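Local coordinates for ThiJ/PfpI family protein (Francisella tularensis subsp. novicida, PDB 4P5P) that probably acts as a glyoxalase III-type lyase of the DJ-1/PfpI family, and is a rapid encystment protein regarded as a virulence factor, at residues W24-D37 / N208-K220. Sequence-based numbering, arbitrary orientation.
Sequences WLSELTHPYYSIID and NPQSATDFAKAIK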
loop_
_atom_site.group_PDB
_atom_site.type_symbol
_atom_site.label_atom_id
_atom_site.label_comp_id
_atom_site.label_asym_id
_atom_site.label_seq_id
_atom_site.Cartn_x
_atom_site.Cartn_y
_atom_site.Cartn_z
ATOM N N TRP A 24 -8.773 -0.057 -1.015
ATOM C CA TRP A 24 -9.317 1.269 -1.317
ATOM C C TRP A 24 -8.959 1.563 -2.770
ATOM O O TRP A 24 -7.805 1.856 -3.079
ATOM C CB TRP A 24 -8.762 2.351 -0.387
ATOM C CG TRP A 24 -9.596 3.599 -0.484
ATOM C CD1 TRP A 24 -9.456 4.614 -1.382
ATOM C CD2 TRP A 24 -10.742 3.919 0.309
ATOM N NE1 TRP A 24 -10.443 5.558 -1.188
ATOM C CE2 TRP A 24 -11.242 5.149 -0.153
ATOM C CE3 TRP A 24 -11.394 3.280 1.365
ATOM C CZ2 TRP A 24 -12.359 5.755 0.417
ATOM C CZ3 TRP A 24 -12.500 3.881 1.922
ATOM C CH2 TRP A 24 -12.970 5.100 1.447
ATOM N N LEU A 25 -9.933 1.441 -3.669
ATOM C CA LEU A 25 -9.614 1.314 -5.092
ATOM C C LEU A 25 -8.725 2.411 -5.663
ATOM O O LEU A 25 -7.796 2.116 -6.403
ATOM C CB LEU A 25 -10.898 1.241 -5.909
ATOM C CG LEU A 25 -10.714 0.934 -7.398
ATOM C CD1 LEU A 25 -9.908 -0.353 -7.613
ATOM C CD2 LEU A 25 -12.046 0.856 -8.098
ATOM N N SER A 26 -8.969 3.671 -5.309
ATOM C CA SER A 26 -8.187 4.745 -5.908
ATOM C C SER A 26 -6.716 4.734 -5.478
ATOM O O SER A 26 -5.901 5.367 -6.123
ATOM C CB SER A 26 -8.805 6.112 -5.587
ATOM O OG SER A 26 -8.822 6.363 -4.191
ATOM N N GLU A 27 -6.376 4.035 -4.398
ATOM C CA GLU A 27 -4.977 3.920 -4.001
ATOM C C GLU A 27 -4.206 2.930 -4.869
ATOM O O GLU A 27 -2.978 2.899 -4.825
ATOM C CB GLU A 27 -4.880 3.540 -2.526
ATOM C CG GLU A 27 -5.323 4.724 -1.659
ATOM C CD GLU A 27 -5.453 4.431 -0.198
ATOM O OE1 GLU A 27 -5.904 5.338 0.531
ATOM O OE2 GLU A 27 -5.124 3.325 0.235
ATOM N N LEU A 28 -4.947 2.126 -5.641
ATOM C CA LEU A 28 -4.377 1.349 -6.729
ATOM C C LEU A 28 -4.434 2.154 -8.025
ATOM O O LEU A 28 -3.416 2.333 -8.691
ATOM C CB LEU A 28 -5.112 0.007 -6.892
ATOM C CG LEU A 28 -4.707 -0.853 -8.096
ATOM C CD1 LEU A 28 -3.224 -1.240 -8.039
ATOM C CD2 LEU A 28 -5.568 -2.095 -8.180
ATOM N N THR A 29 -5.609 2.667 -8.374
ATOM C CA THR A 29 -5.797 3.190 -9.723
ATOM C C THR A 29 -5.151 4.563 -9.926
ATOM O O THR A 29 -4.635 4.830 -10.995
ATOM C CB THR A 29 -7.287 3.268 -10.100
ATOM O OG1 THR A 29 -7.924 4.309 -9.362
ATOM C CG2 THR A 29 -7.977 1.964 -9.802
ATOM N N HIS A 30 -5.154 5.430 -8.919
ATOM C CA HIS A 30 -4.597 6.756 -9.145
ATOM C C HIS A 30 -3.070 6.684 -9.265
ATOM O O HIS A 30 -2.516 7.248 -10.201
ATOM C CB HIS A 30 -5.049 7.746 -8.058
ATOM C CG HIS A 30 -6.504 8.103 -8.152
ATOM N ND1 HIS A 30 -7.026 9.264 -7.622
ATOM C CD2 HIS A 30 -7.544 7.460 -8.742
ATOM C CE1 HIS A 30 -8.325 9.307 -7.858
ATOM N NE2 HIS A 30 -8.666 8.225 -8.539
ATOM N N PRO A 31 -2.384 5.946 -8.377
ATOM C CA PRO A 31 -0.943 5.810 -8.628
ATOM C C PRO A 31 -0.619 5.020 -9.905
ATOM O O PRO A 31 0.366 5.324 -10.580
ATOM C CB PRO A 31 -0.437 5.100 -7.363
ATOM C CG PRO A 31 -1.466 5.390 -6.333
ATOM C CD PRO A 31 -2.763 5.393 -7.070
ATOM N N TYR A 32 -1.443 4.035 -10.254
ATOM C CA TYR A 32 -1.255 3.300 -11.501
ATOM C C TYR A 32 -1.203 4.236 -12.697
ATOM O O TYR A 32 -0.251 4.219 -13.466
ATOM C CB TYR A 32 -2.375 2.276 -11.691
ATOM C CG TYR A 32 -2.183 1.361 -12.886
ATOM C CD1 TYR A 32 -1.438 0.201 -12.767
ATOM C CD2 TYR A 32 -2.730 1.662 -14.131
ATOM C CE1 TYR A 32 -1.256 -0.640 -13.845
ATOM C CE2 TYR A 32 -2.544 0.830 -15.217
ATOM C CZ TYR A 32 -1.798 -0.323 -15.066
ATOM O OH TYR A 32 -1.590 -1.181 -16.122
ATOM N N TYR A 33 -2.223 5.063 -12.862
ATOM C CA TYR A 33 -2.260 5.916 -14.044
ATOM C C TYR A 33 -1.299 7.103 -13.941
ATOM O O TYR A 33 -0.915 7.667 -14.961
ATOM C CB TYR A 33 -3.684 6.399 -14.301
ATOM C CG TYR A 33 -4.582 5.318 -14.873
ATOM C CD1 TYR A 33 -4.314 4.748 -16.109
ATOM C CD2 TYR A 33 -5.682 4.859 -14.170
ATOM C CE1 TYR A 33 -5.129 3.766 -16.633
ATOM C CE2 TYR A 33 -6.510 3.885 -14.696
ATOM C CZ TYR A 33 -6.221 3.333 -15.921
ATOM O OH TYR A 33 -7.035 2.352 -16.449
ATOM N N SER A 34 -0.904 7.487 -12.730
ATOM C CA SER A 34 0.046 8.586 -12.562
ATOM C C SER A 34 1.458 8.169 -12.929
ATOM O O SER A 34 2.250 8.976 -13.437
ATOM C CB SER A 34 0.034 9.094 -11.119
ATOM O OG SER A 34 1.048 10.064 -10.936
ATOM N N ILE A 35 1.778 6.907 -12.667
ATOM C CA ILE A 35 3.130 6.397 -12.850
ATOM C C ILE A 35 3.368 5.772 -14.227
ATOM O O ILE A 35 4.437 5.961 -14.815
ATOM C CB ILE A 35 3.453 5.375 -11.751
ATOM C CG1 ILE A 35 3.516 6.084 -10.398
ATOM C CG2 ILE A 35 4.793 4.674 -12.015
ATOM C CD1 ILE A 35 3.465 5.155 -9.215
ATOM N N ILE A 36 2.392 5.033 -14.743
ATOM C CA ILE A 36 2.599 4.273 -15.982
ATOM C C ILE A 36 2.925 5.163 -17.183
ATOM O O ILE A 36 2.308 6.215 -17.394
ATOM C CB ILE A 36 1.352 3.411 -16.309
ATOM C CG1 ILE A 36 1.689 2.347 -17.352
ATOM C CG2 ILE A 36 0.168 4.284 -16.751
ATOM C CD1 ILE A 36 0.613 1.303 -17.528
ATOM N N ASP A 37 3.901 4.730 -17.971
ATOM C CA ASP A 37 4.138 5.337 -19.271
ATOM C C ASP A 37 4.938 4.353 -20.120
ATOM O O ASP A 37 5.109 3.208 -19.720
ATOM C CB ASP A 37 4.812 6.716 -19.135
ATOM C CG ASP A 37 6.220 6.670 -18.550
ATOM O OD1 ASP A 37 6.934 5.662 -18.698
ATOM O OD2 ASP A 37 6.630 7.699 -17.965
ATOM N N ASN A 208 -3.302 8.969 3.475
ATOM C CA ASN A 208 -4.733 8.799 3.248
ATOM C C ASN A 208 -5.037 8.795 1.744
ATOM O O ASN A 208 -4.141 9.008 0.937
ATOM C CB ASN A 208 -5.488 9.911 3.991
ATOM C CG ASN A 208 -4.951 11.280 3.670
ATOM O OD1 ASN A 208 -4.543 11.541 2.540
ATOM N ND2 ASN A 208 -4.917 12.168 4.677
ATOM N N PRO A 209 -6.291 8.506 1.356
ATOM C CA PRO A 209 -6.591 8.474 -0.076
ATOM C C PRO A 209 -6.315 9.819 -0.741
ATOM O O PRO A 209 -5.994 9.868 -1.935
ATOM C CB PRO A 209 -8.082 8.134 -0.111
ATOM C CG PRO A 209 -8.343 7.440 1.168
ATOM C CD PRO A 209 -7.450 8.093 2.164
ATOM N N GLN A 210 -6.429 10.896 0.038
ATOM C CA GLN A 210 -6.224 12.239 -0.485
ATOM C C GLN A 210 -4.755 12.516 -0.787
ATOM O O GLN A 210 -4.423 13.556 -1.356
ATOM C CB GLN A 210 -6.759 13.283 0.495
ATOM C CG GLN A 210 -8.256 13.194 0.731
ATOM C CD GLN A 210 -8.673 12.076 1.677
ATOM O OE1 GLN A 210 -7.848 11.488 2.378
ATOM N NE2 GLN A 210 -9.972 11.767 1.684
ATOM N N SER A 211 -3.880 11.589 -0.400
ATOM C CA SER A 211 -2.444 11.718 -0.620
ATOM C C SER A 211 -1.959 10.985 -1.860
ATOM O O SER A 211 -0.765 11.026 -2.165
ATOM C CB SER A 211 -1.661 11.160 0.573
ATOM O OG SER A 211 -2.059 11.739 1.792
ATOM N N ALA A 212 -2.868 10.315 -2.567
ATOM C CA ALA A 212 -2.471 9.392 -3.624
ATOM C C ALA A 212 -1.680 10.056 -4.756
ATOM O O ALA A 212 -0.723 9.473 -5.279
ATOM C CB ALA A 212 -3.707 8.706 -4.193
ATOM N N THR A 213 -2.096 11.255 -5.154
ATOM C CA THR A 213 -1.439 11.976 -6.245
ATOM C C THR A 213 0.015 12.284 -5.921
ATOM O O THR A 213 0.920 11.948 -6.690
ATOM C CB THR A 213 -2.180 13.298 -6.565
ATOM O OG1 THR A 213 -3.444 12.997 -7.159
ATOM C CG2 THR A 213 -1.388 14.164 -7.526
ATOM N N ASP A 214 0.241 12.924 -4.781
ATOM C CA ASP A 214 1.586 13.313 -4.401
ATOM C C ASP A 214 2.436 12.090 -4.064
ATOM O O ASP A 214 3.649 12.108 -4.220
ATOM C CB ASP A 214 1.540 14.269 -3.214
ATOM C CG ASP A 214 1.353 15.720 -3.637
ATOM O OD1 ASP A 214 1.066 15.987 -4.826
ATOM O OD2 ASP A 214 1.491 16.605 -2.770
ATOM N N PHE A 215 1.775 11.039 -3.597
ATOM C CA PHE A 215 2.418 9.758 -3.329
ATOM C C PHE A 215 3.035 9.242 -4.615
ATOM O O PHE A 215 4.224 8.911 -4.663
ATOM C CB PHE A 215 1.375 8.785 -2.754
ATOM C CG PHE A 215 1.857 7.368 -2.528
ATOM C CD1 PHE A 215 2.890 7.086 -1.657
ATOM C CD2 PHE A 215 1.181 6.301 -3.124
ATOM C CE1 PHE A 215 3.278 5.781 -1.422
ATOM C CE2 PHE A 215 1.566 5.001 -2.892
ATOM C CZ PHE A 215 2.601 4.740 -2.043
ATOM N N ALA A 216 2.219 9.193 -5.665
ATOM C CA ALA A 216 2.676 8.712 -6.962
ATOM C C ALA A 216 3.792 9.585 -7.523
ATOM O O ALA A 216 4.754 9.080 -8.110
ATOM C CB ALA A 216 1.512 8.658 -7.941
ATOM N N LYS A 217 3.643 10.900 -7.373
ATOM C CA LYS A 217 4.665 11.834 -7.825
ATOM C C LYS A 217 6.016 11.534 -7.176
ATOM O O LYS A 217 7.050 11.497 -7.851
ATOM C CB LYS A 217 4.265 13.280 -7.516
ATOM C CG LYS A 217 3.099 13.809 -8.336
ATOM C CD LYS A 217 2.687 15.201 -7.859
ATOM C CE LYS A 217 1.525 15.762 -8.667
ATOM N NZ LYS A 217 1.000 17.027 -8.077
ATOM N N ALA A 218 6.000 11.319 -5.865
ATOM C CA ALA A 218 7.214 11.027 -5.112
ATOM C C ALA A 218 7.860 9.713 -5.561
ATOM O O ALA A 218 9.074 9.619 -5.709
ATOM C CB ALA A 218 6.902 10.978 -3.649
ATOM N N ILE A 219 7.032 8.701 -5.783
ATOM C CA ILE A 219 7.532 7.423 -6.244
ATOM C C ILE A 219 8.219 7.572 -7.589
ATOM O O ILE A 219 9.335 7.090 -7.783
ATOM C CB ILE A 219 6.383 6.410 -6.362
ATOM C CG1 ILE A 219 5.847 6.053 -4.973
ATOM C CG2 ILE A 219 6.841 5.141 -7.083
ATOM C CD1 ILE A 219 4.539 5.319 -5.009
ATOM N N LYS A 220 7.543 8.237 -8.522
ATOM C CA LYS A 220 8.017 8.309 -9.897
ATOM C C LYS A 220 9.360 9.013 -9.941
ATOM O O LYS A 220 10.268 8.603 -10.670
ATOM C CB LYS A 220 6.999 9.026 -10.794
ATOM C CG LYS A 220 7.318 8.898 -12.274
ATOM C CD LYS A 220 6.135 9.254 -13.146
ATOM C CE LYS A 220 6.484 9.064 -14.618
ATOM N NZ LYS A 220 5.287 8.862 -15.487
HETATM O O HOH W 1 -7.336 8.644 -4.009
HETATM O O HOH W 2 -5.484 11.110 -6.154
#
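Over one face of the Trp-24 indole, Pro-209 CG stands 3.9 Å from the centroid of the five-membered ring and 19° off its normal, a CH-pi contact, while Ser-26 OG lies at the indole edge, in plane. Ser-26 CB lies over one face of the His-30 imidazole, toward its rim, and at that ring's edge a water in plane joins ND1 to Thr-213 OG1; NE2 is hydrogen-bonded to Asp-63 OD2. Phe-215 receives Pro-31 CG at its edge and Ile-219 CD1 over the centre of one face. A second water links Ser-26 OG to Pro-209 O. Extended beyond CG, Glu-27 brings OE1 to 3.3 Å from Pro-209 CG, and the same oxygen lies near the oxidised cysteine, 3-sulfinoalanine, at position 132. The axes of segments 26-35 and 212-220 approach to 8.7 Å, crossing at -44°, and the backbones come nearest at Pro-31 and Ala-216, whose CA atoms are 4.9 Å apart. There the Ala-216 methyl packs against Pro-31 CB and Ile-35 CG1. With CG anti to the backbone N (chi1 -169°), the extended Lys-220 chain carries NZ to Ile-35 O (3.1 Å) and, in a salt bridge, to Asp-37 OD2 (3.0 Å), approaching each from above its plane; Asp-37 OD1 accepts a hydrogen bond from Asn-39 N. Helices 26-35 and 212-222 are neighbours on one side of the sheet of this flavodoxin-like fold, Tyr-32 and Ile-35 resting on strand 40-46 and Phe-215 on strand 203-206, with helix 64-71 flanking helix 26-35.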